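Local atomic coordinates of D-mandelate dehydrogenase (Rhodotorula graminis, PDB entry 2W2K), a protein that probably catalyses the NAD(P)-dependent interconversion of D-mandelate and its 2-keto acid. Residues 18-21 and 22-26; 36-39 and 40-43; 211-214 and 215-218; 323-327 and 328-332. All blocks are in the same frame, centred on the assembly; numbering follows the deposited sequence.

Contact 1 (18-21 and 22-26); sequences DLWS and DFQQK
W20 and Q24 meet one turn apart on helix 17-26, a local i to i+4 contact on the segment that connects strand 5-8 to strand 28-31. The amide of Q24 is stacked over one face of the indole, the two planes 27° apart, and brings NE2 to 3.2 Å from W20 CD1. That same NE2 donates to W20 O at 3.3 Å, from above the carbonyl plane, while Q24 N reaches W20 O at 3.1 Å from the opposite face. One residue thus grips one oxygen twice. A water links W20 NE1, from which it accepts, to Q24 OE1, to which it donates, and so helps to fix the amide's rotation. The indole's CG lies opposite the backbone N (chi1 -175°), and its six-membered ring runs nearly parallel to the F23 ring but slid aside, W20 CZ3 standing 3.7 Å from F23 CD2. On another side of the helix a second water donates to both L19 O and D22 OD2; the latter also takes K26 NZ at 2.9 Å on its syn lone pair, a salt bridge. Both rings pack on V29, with W20 also on L8 and F23 on V6, the placement of a helix in a beta-alpha-beta crossover.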
loop_
_atom_site.group_PDB
_atom_site.type_symbol
_atom_site.label_atom_id
_atom_site.label_comp_id
_atom_site.label_asym_id
_atom_site.label_seq_id
_atom_site.Cartn_x
_atom_site.Cartn_y
_atom_site.Cartn_z
ATOM N N ASP B 18 23.925 1.128 -24.097
ATOM C CA ASP B 18 25.261 1.797 -24.210
ATOM C C ASP B 18 26.378 1.165 -23.347
ATOM O O ASP B 18 27.495 0.920 -23.833
ATOM C CB ASP B 18 25.174 3.298 -23.871
ATOM C CG ASP B 18 24.349 4.109 -24.894
ATOM O OD1 ASP B 18 24.187 3.685 -26.054
ATOM O OD2 ASP B 18 23.879 5.204 -24.521
ATOM N N LEU B 19 26.083 0.889 -22.073
ATOM C CA LEU B 19 27.055 0.228 -21.197
ATOM C C LEU B 19 27.375 -1.202 -21.669
ATOM O O LEU B 19 28.535 -1.616 -21.609
ATOM C CB LEU B 19 26.590 0.219 -19.732
ATOM C CG LEU B 19 27.675 -0.001 -18.654
ATOM C CD1 LEU B 19 28.724 1.130 -18.660
ATOM C CD2 LEU B 19 27.033 -0.164 -17.248
ATOM N N TRP B 20 26.369 -1.933 -22.163
ATOM C CA TRP B 20 26.591 -3.285 -22.736
ATOM C C TRP B 20 27.448 -3.287 -24.022
ATOM O O TRP B 20 28.267 -4.205 -24.221
ATOM C CB TRP B 20 25.248 -4.044 -22.930
ATOM C CG TRP B 20 25.303 -5.539 -23.407
ATOM C CD1 TRP B 20 24.701 -6.062 -24.525
ATOM C CD2 TRP B 20 25.933 -6.660 -22.740
ATOM N NE1 TRP B 20 24.939 -7.432 -24.608
ATOM C CE2 TRP B 20 25.688 -7.818 -23.528
ATOM C CE3 TRP B 20 26.682 -6.797 -21.558
ATOM C CZ2 TRP B 20 26.186 -9.091 -23.178
ATOM C CZ3 TRP B 20 27.178 -8.079 -21.210
ATOM C CH2 TRP B 20 26.917 -9.196 -22.012
ATOM N N SER B 21 27.242 -2.307 -24.913
ATOM C CA SER B 21 28.104 -2.181 -26.106
ATOM C C SER B 21 29.561 -1.896 -25.722
ATOM O O SER B 21 30.482 -2.496 -26.301
ATOM C CB SER B 21 27.559 -1.111 -27.080
ATOM O OG SER B 21 26.317 -1.543 -27.624
ATOM N N ASP B 22 29.764 -1.003 -24.744
ATOM C CA ASP B 22 31.095 -0.725 -24.141
ATOM C C ASP B 22 31.762 -1.998 -23.586
ATOM O O ASP B 22 32.971 -2.256 -23.810
ATOM C CB ASP B 22 30.969 0.370 -23.048
ATOM C CG ASP B 22 32.299 0.747 -22.418
ATOM O OD1 ASP B 22 33.146 1.369 -23.109
ATOM O OD2 ASP B 22 32.499 0.455 -21.209
ATOM N N PHE B 23 30.965 -2.792 -22.876
ATOM C CA PHE B 23 31.428 -4.053 -22.238
ATOM C C PHE B 23 31.919 -5.027 -23.312
ATOM O O PHE B 23 32.980 -5.636 -23.158
ATOM C CB PHE B 23 30.293 -4.682 -21.382
ATOM C CG PHE B 23 30.775 -5.730 -20.366
ATOM C CD1 PHE B 23 31.278 -5.332 -19.130
ATOM C CD2 PHE B 23 30.705 -7.109 -20.650
ATOM C CE1 PHE B 23 31.708 -6.270 -18.183
ATOM C CE2 PHE B 23 31.144 -8.085 -19.680
ATOM C CZ PHE B 23 31.656 -7.650 -18.458
ATOM N N GLN B 24 31.164 -5.143 -24.408
ATOM C CA GLN B 24 31.487 -6.098 -25.499
ATOM C C GLN B 24 32.696 -5.635 -26.338
ATOM O O GLN B 24 33.294 -6.436 -27.058
ATOM C CB GLN B 24 30.285 -6.324 -26.420
ATOM C CG GLN B 24 29.124 -7.136 -25.813
ATOM C CD GLN B 24 27.905 -7.140 -26.724
ATOM O OE1 GLN B 24 27.704 -8.076 -27.508
ATOM N NE2 GLN B 24 27.090 -6.091 -26.630
ATOM N N GLN B 25 33.060 -4.355 -26.222
ATOM C CA GLN B 25 34.284 -3.837 -26.876
ATOM C C GLN B 25 35.525 -4.178 -26.028
ATOM O O GLN B 25 36.538 -4.665 -26.545
ATOM C CB GLN B 25 34.153 -2.306 -27.113
ATOM C CG GLN B 25 35.276 -1.654 -27.991
ATOM C CD GLN B 25 36.655 -1.602 -27.327
ATOM O OE1 GLN B 25 37.655 -2.019 -27.932
ATOM N NE2 GLN B 25 36.723 -1.069 -26.091
ATOM N N LYS B 26 35.436 -3.926 -24.723
ATOM C CA LYS B 26 36.531 -4.208 -23.771
ATOM C C LYS B 26 36.825 -5.713 -23.543
ATOM O O LYS B 26 37.986 -6.099 -23.285
ATOM C CB LYS B 26 36.236 -3.518 -22.412
ATOM C CG LYS B 26 36.232 -1.979 -22.453
ATOM C CD LYS B 26 35.617 -1.374 -21.173
ATOM C CE LYS B 26 35.876 0.142 -21.081
ATOM N NZ LYS B 26 35.058 0.782 -19.974
HETATM O O HOH W 1 31.009 -1.467 -19.847
HETATM O O HOH W 2 24.807 -9.360 -26.941
#

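Contact 2 (36-39 and 40-43); sequences THDG and FKQA
F40 N bonds back to T36 O at 3.0 Å and K41 N to H37 O at 3.1 Å, followed by Q42 to D38 and A43 to G39, the ordinary i to i+4 ladder of a helix just beginning. T36 is its N-cap: OG1 accepts from G39 N at 3.2 Å, closing the first turn of helix 37-45, which lies between strands 28-31 and 54-57. Above this ladder H37 and K41 share one side of the helix. The imidazole is swung away from the backbone N (chi1 161°), and the aliphatic part of K41 passes over one ring face, CG above the ring. The ring's position is set from outside the pair, since H37 ND1 is hydrogen-bonded to S66 O, consistent with a proton on ND1. K41 runs on past the imidazole and bends at its third torsion (-56°), which carries its end to D38, alongside and pointing the same way. The salt bridge between D38 OD1 and K41 NZ is long, 3.8 Å; the stronger partner of that ammonium is D72. F40 is buried, its ring turned elsewhere onto L34, Y49 and L73, and L73 of helix 71-74 also touches H37 and K41. The nearest approach of the H37 and K41 side chains is K41 CD to H37 NE2, 3.7 Å.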
loop_
_atom_site.group_PDB
_atom_site.type_symbol
_atom_site.label_atom_id
_atom_site.label_comp_id
_atom_site.label_asym_id
_atom_site.label_seq_id
_atom_site.Cartn_x
_atom_site.Cartn_y
_atom_site.Cartn_z
ATOM N N THR B 36 21.290 -28.382 -19.946
ATOM C CA THR B 36 21.012 -28.902 -18.585
ATOM C C THR B 36 22.247 -28.740 -17.692
ATOM O O THR B 36 23.347 -28.518 -18.197
ATOM C CB THR B 36 20.586 -30.410 -18.599
ATOM O OG1 THR B 36 21.697 -31.234 -18.997
ATOM C CG2 THR B 36 19.397 -30.638 -19.542
ATOM N N HIS B 37 22.057 -28.844 -16.378
ATOM C CA HIS B 37 23.154 -28.768 -15.414
ATOM C C HIS B 37 24.260 -29.807 -15.677
ATOM O O HIS B 37 25.474 -29.478 -15.659
ATOM C CB HIS B 37 22.606 -28.907 -13.983
ATOM C CG HIS B 37 23.641 -29.281 -12.959
ATOM N ND1 HIS B 37 24.404 -28.347 -12.283
ATOM C CD2 HIS B 37 24.032 -30.494 -12.490
ATOM C CE1 HIS B 37 25.216 -28.970 -11.445
ATOM N NE2 HIS B 37 25.023 -30.274 -11.563
ATOM N N ASP B 38 23.860 -31.069 -15.878
ATOM C CA ASP B 38 24.846 -32.136 -16.106
ATOM C C ASP B 38 25.601 -31.902 -17.429
ATOM O O ASP B 38 26.804 -32.189 -17.525
ATOM C CB ASP B 38 24.194 -33.540 -16.084
ATOM C CG ASP B 38 24.034 -34.118 -14.645
ATOM O OD1 ASP B 38 24.719 -33.692 -13.673
ATOM O OD2 ASP B 38 23.211 -35.034 -14.496
ATOM N N GLY B 39 24.886 -31.396 -18.434
ATOM C CA GLY B 39 25.481 -31.040 -19.733
ATOM C C GLY B 39 26.512 -29.904 -19.655
ATOM O O GLY B 39 27.510 -29.923 -20.395
ATOM N N PHE B 40 26.275 -28.935 -18.756
ATOM C CA PHE B 40 27.224 -27.810 -18.465
ATOM C C PHE B 40 28.480 -28.312 -17.764
ATOM O O PHE B 40 29.593 -27.893 -18.098
ATOM C CB PHE B 40 26.523 -26.727 -17.609
ATOM C CG PHE B 40 27.359 -25.468 -17.334
ATOM C CD1 PHE B 40 27.896 -24.693 -18.380
ATOM C CD2 PHE B 40 27.546 -25.038 -16.031
ATOM C CE1 PHE B 40 28.637 -23.513 -18.108
ATOM C CE2 PHE B 40 28.281 -23.855 -15.729
ATOM C CZ PHE B 40 28.833 -23.102 -16.773
ATOM N N LYS B 41 28.324 -29.219 -16.792
ATOM C CA LYS B 41 29.507 -29.815 -16.139
ATOM C C LYS B 41 30.383 -30.528 -17.172
ATOM O O LYS B 41 31.620 -30.477 -17.093
ATOM C CB LYS B 41 29.125 -30.796 -15.008
ATOM C CG LYS B 41 28.501 -30.144 -13.768
ATOM C CD LYS B 41 28.547 -31.104 -12.528
ATOM C CE LYS B 41 27.867 -32.470 -12.825
ATOM N NZ LYS B 41 27.911 -33.421 -11.638
ATOM N N GLN B 42 29.744 -31.194 -18.142
ATOM C CA GLN B 42 30.476 -31.975 -19.141
ATOM C C GLN B 42 31.220 -31.043 -20.110
ATOM O O GLN B 42 32.341 -31.341 -20.544
ATOM C CB GLN B 42 29.523 -32.901 -19.908
ATOM C CG GLN B 42 30.218 -33.765 -20.975
ATOM C CD GLN B 42 29.246 -34.479 -21.923
ATOM O OE1 GLN B 42 29.618 -35.458 -22.580
ATOM N NE2 GLN B 42 28.004 -33.991 -22.001
ATOM N N ALA B 43 30.584 -29.919 -20.426
ATOM C CA ALA B 43 31.184 -28.846 -21.252
ATOM C C ALA B 43 32.463 -28.289 -20.619
ATOM O O ALA B 43 33.498 -28.162 -21.308
ATOM C CB ALA B 43 30.151 -27.738 -21.496
#

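Contact 3 (211-214 and 215-218); sequences VDSL and EELA
E216 reaches back across the start of helix 214-220 to the turn that leads into it. Its CG lies opposite its own carbonyl carbon (chi1 -70°) and the chain beyond is extended, which sends the carboxylate past S213. There OE1 accepts from D212 N at 3.0 Å, met nearly along the C-O axis, and more weakly from S213 N at 3.3 Å, so one carboxylate oxygen faces two successive backbone N-H groups. D212 brings a like charge into the neighbourhood, its OD2 4.3 Å from E216 OE1, a repulsion probably offset by the two N-H groups that OE1 accepts. The return bond comes from the serine: S213 OG accepts from E216 N at 3.2 Å and 163°, and the pair forms a capping box at the N terminus of the helix. The serine hydroxyl is packed close to the glutamate chain as well, S213 OG being 3.1 Å from E216 CG. This helix follows strand 209-210 in the Rossmann-type domain assigned to NAD binding. V211, which follows strand 209-210, turns toward the helix and lays CG2 3.9 Å from L217 CB, while its CB sits beside E216 OE1 and E216 CB. L214 contributes chiefly through its backbone, its carbonyl accepting from A218 N at 2.9 Å. Its side chain goes the other way, onto V169, Y193 and F242, and lies about 7 Å from that of V228, a residue of the NAD site. Beside it, L217 rests on V169 and V191, and L217 N bonds to S213 O.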
loop_
_atom_site.group_PDB
_atom_site.type_symbol
_atom_site.label_atom_id
_atom_site.label_comp_id
_atom_site.label_asym_id
_atom_site.label_seq_id
_atom_site.Cartn_x
_atom_site.Cartn_y
_atom_site.Cartn_z
ATOM N N VAL B 211 14.793 -4.282 22.034
ATOM C CA VAL B 211 14.569 -5.340 23.044
ATOM C C VAL B 211 15.585 -6.475 22.907
ATOM O O VAL B 211 16.256 -6.583 21.880
ATOM C CB VAL B 211 13.081 -5.874 23.071
ATOM C CG1 VAL B 211 12.102 -4.738 23.432
ATOM C CG2 VAL B 211 12.692 -6.538 21.731
ATOM N N ASP B 212 15.710 -7.321 23.941
ATOM C CA ASP B 212 16.778 -8.349 23.983
ATOM C C ASP B 212 16.456 -9.698 23.337
ATOM O O ASP B 212 17.380 -10.433 22.940
ATOM C CB ASP B 212 17.245 -8.601 25.430
ATOM C CG ASP B 212 17.739 -7.326 26.122
ATOM O OD1 ASP B 212 18.470 -6.526 25.488
ATOM O OD2 ASP B 212 17.378 -7.127 27.299
ATOM N N SER B 213 15.168 -10.031 23.228
ATOM C CA SER B 213 14.752 -11.350 22.712
ATOM C C SER B 213 13.572 -11.304 21.716
ATOM O O SER B 213 12.807 -10.325 21.676
ATOM C CB SER B 213 14.387 -12.265 23.881
ATOM O OG SER B 213 13.099 -11.947 24.400
ATOM N N LEU B 214 13.413 -12.375 20.944
ATOM C CA LEU B 214 12.296 -12.485 19.977
ATOM C C LEU B 214 10.910 -12.600 20.641
ATOM O O LEU B 214 9.921 -12.083 20.103
ATOM C CB LEU B 214 12.511 -13.676 19.031
ATOM C CG LEU B 214 13.665 -13.557 18.030
ATOM C CD1 LEU B 214 14.090 -14.924 17.535
ATOM C CD2 LEU B 214 13.263 -12.626 16.858
ATOM N N GLU B 215 10.821 -13.293 21.782
ATOM C CA GLU B 215 9.552 -13.311 22.550
ATOM C C GLU B 215 9.130 -11.928 23.104
ATOM O O GLU B 215 7.939 -11.588 23.083
ATOM C CB GLU B 215 9.520 -14.442 23.601
ATOM C CG GLU B 215 9.119 -15.812 22.941
ATOM C CD GLU B 215 9.105 -17.008 23.909
ATOM O OE1 GLU B 215 8.285 -17.017 24.848
ATOM O OE2 GLU B 215 9.912 -17.945 23.716
ATOM N N GLU B 216 10.096 -11.129 23.562
ATOM C CA GLU B 216 9.858 -9.725 23.941
ATOM C C GLU B 216 9.334 -8.877 22.760
ATOM O O GLU B 216 8.353 -8.121 22.888
ATOM C CB GLU B 216 11.146 -9.111 24.517
ATOM C CG GLU B 216 11.502 -9.693 25.898
ATOM C CD GLU B 216 12.872 -9.264 26.415
ATOM O OE1 GLU B 216 13.599 -8.492 25.733
ATOM O OE2 GLU B 216 13.210 -9.697 27.548
ATOM N N LEU B 217 9.971 -9.034 21.606
ATOM C CA LEU B 217 9.519 -8.353 20.373
ATOM C C LEU B 217 8.096 -8.758 20.002
ATOM O O LEU B 217 7.249 -7.884 19.789
ATOM C CB LEU B 217 10.513 -8.623 19.214
ATOM C CG LEU B 217 10.454 -7.850 17.872
ATOM C CD1 LEU B 217 9.289 -8.321 16.972
ATOM C CD2 LEU B 217 10.487 -6.296 18.035
ATOM N N ALA B 218 7.818 -10.063 19.950
ATOM C CA ALA B 218 6.459 -10.578 19.644
ATOM C C ALA B 218 5.361 -9.950 20.530
ATOM O O ALA B 218 4.323 -9.493 20.030
ATOM C CB ALA B 218 6.439 -12.129 19.740
#

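Contact 4 (323-327 and 328-332); sequences NIDRF and LLQGK
The last turns of helix 310-330 and its exit make this contact, where R326 O gathers two backbone N-H groups, those of Q330 and K332. Both lie well out of the carbonyl plane, one on each face, Q330 N at 3.2 Å and K332 N also at 3.2 Å from R326 O. A pi-type turn at 328-330, with a weak bond from Q330 N to D325 O, marks a widening of the helix. G331 is the first residue to leave helical angles, with positive phi (64°), and the K332 bond spans this exit. Further back the ladder is regular, with L328 N on I324 O at 2.9 Å. Among the side chains, Q330 extends along the helix to give a weak but straight bond, 3.2 Å from Q330 NE2 to D325 OD1, amide and carboxylate planes standing almost at right angles (86°). The other oxygen of D325 is engaged by K26. The extended K332 side chain lies obliquely across one face of the R326 guanidinium, CB and CD over it, CD 3.9 Å from R326 NH1; R326 NE meanwhile donates to P333 O, which holds that flat group in place. F327 CA makes a C-H...O contact of 3.5 Å with K332 O. I324 and L328 lie side by side, pointing the same way onto strands 54-57 and 83-86. It is the C-terminal end of a helix with a positive-phi glycine at its exit, beside the five-stranded parallel sheet.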
loop_
_atom_site.group_PDB
_atom_site.type_symbol
_atom_site.label_atom_id
_atom_site.label_comp_id
_atom_site.label_asym_id
_atom_site.label_seq_id
_atom_site.Cartn_x
_atom_site.Cartn_y
_atom_site.Cartn_z
ATOM N N ASN B 323 31.485 -3.850 -11.751
ATOM C CA ASN B 323 32.326 -4.707 -10.906
ATOM C C ASN B 323 33.460 -5.396 -11.694
ATOM O O ASN B 323 34.654 -5.347 -11.298
ATOM C CB ASN B 323 31.470 -5.743 -10.165
ATOM C CG ASN B 323 30.911 -5.230 -8.810
ATOM O OD1 ASN B 323 29.736 -5.485 -8.462
ATOM N ND2 ASN B 323 31.737 -4.542 -8.055
ATOM N N ILE B 324 33.104 -6.026 -12.809
ATOM C CA ILE B 324 34.096 -6.772 -13.628
ATOM C C ILE B 324 35.125 -5.822 -14.311
ATOM O O ILE B 324 36.344 -6.113 -14.355
ATOM C CB ILE B 324 33.375 -7.734 -14.626
ATOM C CG1 ILE B 324 32.655 -8.874 -13.858
ATOM C CG2 ILE B 324 34.356 -8.330 -15.648
ATOM C CD1 ILE B 324 31.639 -9.653 -14.719
ATOM N N ASP B 325 34.645 -4.677 -14.794
ATOM C CA ASP B 325 35.518 -3.642 -15.409
ATOM C C ASP B 325 36.556 -3.122 -14.401
ATOM O O ASP B 325 37.769 -3.135 -14.680
ATOM C CB ASP B 325 34.652 -2.484 -15.956
ATOM C CG ASP B 325 35.419 -1.519 -16.886
ATOM O OD1 ASP B 325 36.667 -1.418 -16.846
ATOM O OD2 ASP B 325 34.747 -0.835 -17.676
ATOM N N ARG B 326 36.074 -2.666 -13.241
ATOM C CA ARG B 326 36.950 -2.260 -12.116
ATOM C C ARG B 326 38.027 -3.318 -11.786
ATOM O O ARG B 326 39.213 -3.000 -11.752
ATOM C CB ARG B 326 36.148 -1.946 -10.848
ATOM C CG ARG B 326 35.348 -0.644 -10.924
ATOM C CD ARG B 326 34.398 -0.462 -9.712
ATOM N NE ARG B 326 35.099 -0.408 -8.422
ATOM C CZ ARG B 326 35.502 0.704 -7.794
ATOM N NH1 ARG B 326 35.289 1.905 -8.323
ATOM N NH2 ARG B 326 36.120 0.601 -6.620
ATOM N N PHE B 327 37.594 -4.563 -11.549
ATOM C CA PHE B 327 38.453 -5.635 -11.014
ATOM C C PHE B 327 39.457 -6.220 -12.032
ATOM O O PHE B 327 40.570 -6.596 -11.652
ATOM C CB PHE B 327 37.564 -6.754 -10.420
ATOM C CG PHE B 327 38.279 -7.667 -9.448
ATOM C CD1 PHE B 327 38.533 -7.262 -8.130
ATOM C CD2 PHE B 327 38.689 -8.945 -9.843
ATOM C CE1 PHE B 327 39.184 -8.104 -7.221
ATOM C CE2 PHE B 327 39.341 -9.807 -8.932
ATOM C CZ PHE B 327 39.586 -9.386 -7.621
ATOM N N LEU B 328 39.088 -6.282 -13.311
ATOM C CA LEU B 328 40.004 -6.810 -14.357
ATOM C C LEU B 328 40.817 -5.771 -15.137
ATOM O O LEU B 328 41.915 -6.092 -15.637
ATOM C CB LEU B 328 39.243 -7.695 -15.375
ATOM C CG LEU B 328 38.641 -9.024 -14.877
ATOM C CD1 LEU B 328 38.093 -9.835 -16.064
ATOM C CD2 LEU B 328 39.673 -9.846 -14.071
ATOM N N LEU B 329 40.278 -4.560 -15.285
ATOM C CA LEU B 329 40.909 -3.523 -16.153
ATOM C C LEU B 329 41.460 -2.270 -15.417
ATOM O O LEU B 329 42.449 -1.660 -15.865
ATOM C CB LEU B 329 39.978 -3.106 -17.298
ATOM C CG LEU B 329 39.533 -4.193 -18.302
ATOM C CD1 LEU B 329 38.617 -3.646 -19.382
ATOM C CD2 LEU B 329 40.723 -4.900 -18.911
ATOM N N GLN B 330 40.848 -1.900 -14.301
ATOM C CA GLN B 330 41.166 -0.625 -13.607
ATOM C C GLN B 330 42.073 -0.760 -12.365
ATOM O O GLN B 330 42.495 0.252 -11.783
ATOM C CB GLN B 330 39.856 0.103 -13.208
ATOM C CG GLN B 330 38.940 0.506 -14.373
ATOM C CD GLN B 330 37.632 1.166 -13.898
ATOM O OE1 GLN B 330 37.623 1.986 -12.977
ATOM N NE2 GLN B 330 36.537 0.806 -14.525
ATOM N N GLY B 331 42.364 -1.992 -11.935
ATOM C CA GLY B 331 43.108 -2.202 -10.673
ATOM C C GLY B 331 42.381 -1.725 -9.412
ATOM O O GLY B 331 43.025 -1.406 -8.409
ATOM N N LYS B 332 41.043 -1.698 -9.470
ATOM C CA LYS B 332 40.174 -1.224 -8.380
ATOM C C LYS B 332 39.357 -2.363 -7.709
ATOM O O LYS B 332 38.979 -3.337 -8.372
ATOM C CB LYS B 332 39.231 -0.137 -8.896
ATOM C CG LYS B 332 39.952 1.151 -9.336
ATOM C CD LYS B 332 38.972 2.308 -9.462
ATOM C CE LYS B 332 39.674 3.580 -9.904
ATOM N NZ LYS B 332 38.701 4.653 -10.226
#

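How the contacts relate
All four contacts are local and follow one another along the chain, so none encloses or crosses another. Contact 1 comes first, on the crossover between strands 5-8 and 28-31; contact 2 begins the next helix, about 15 Å away at the nearest atoms. Contact 3 belongs to the other domain, its centre 50 Å from that of contact 1 and on the opposite side of the chain's centre. Contact 4 ends the helix that brings the chain back to the five-stranded sheet, beside contact 1. Those two touch: K26 NZ bridges to D325 OD2 at 2.8 Å, K26 packs on L329 and F23 on I324, tying the N-terminal helix to the C-terminal one.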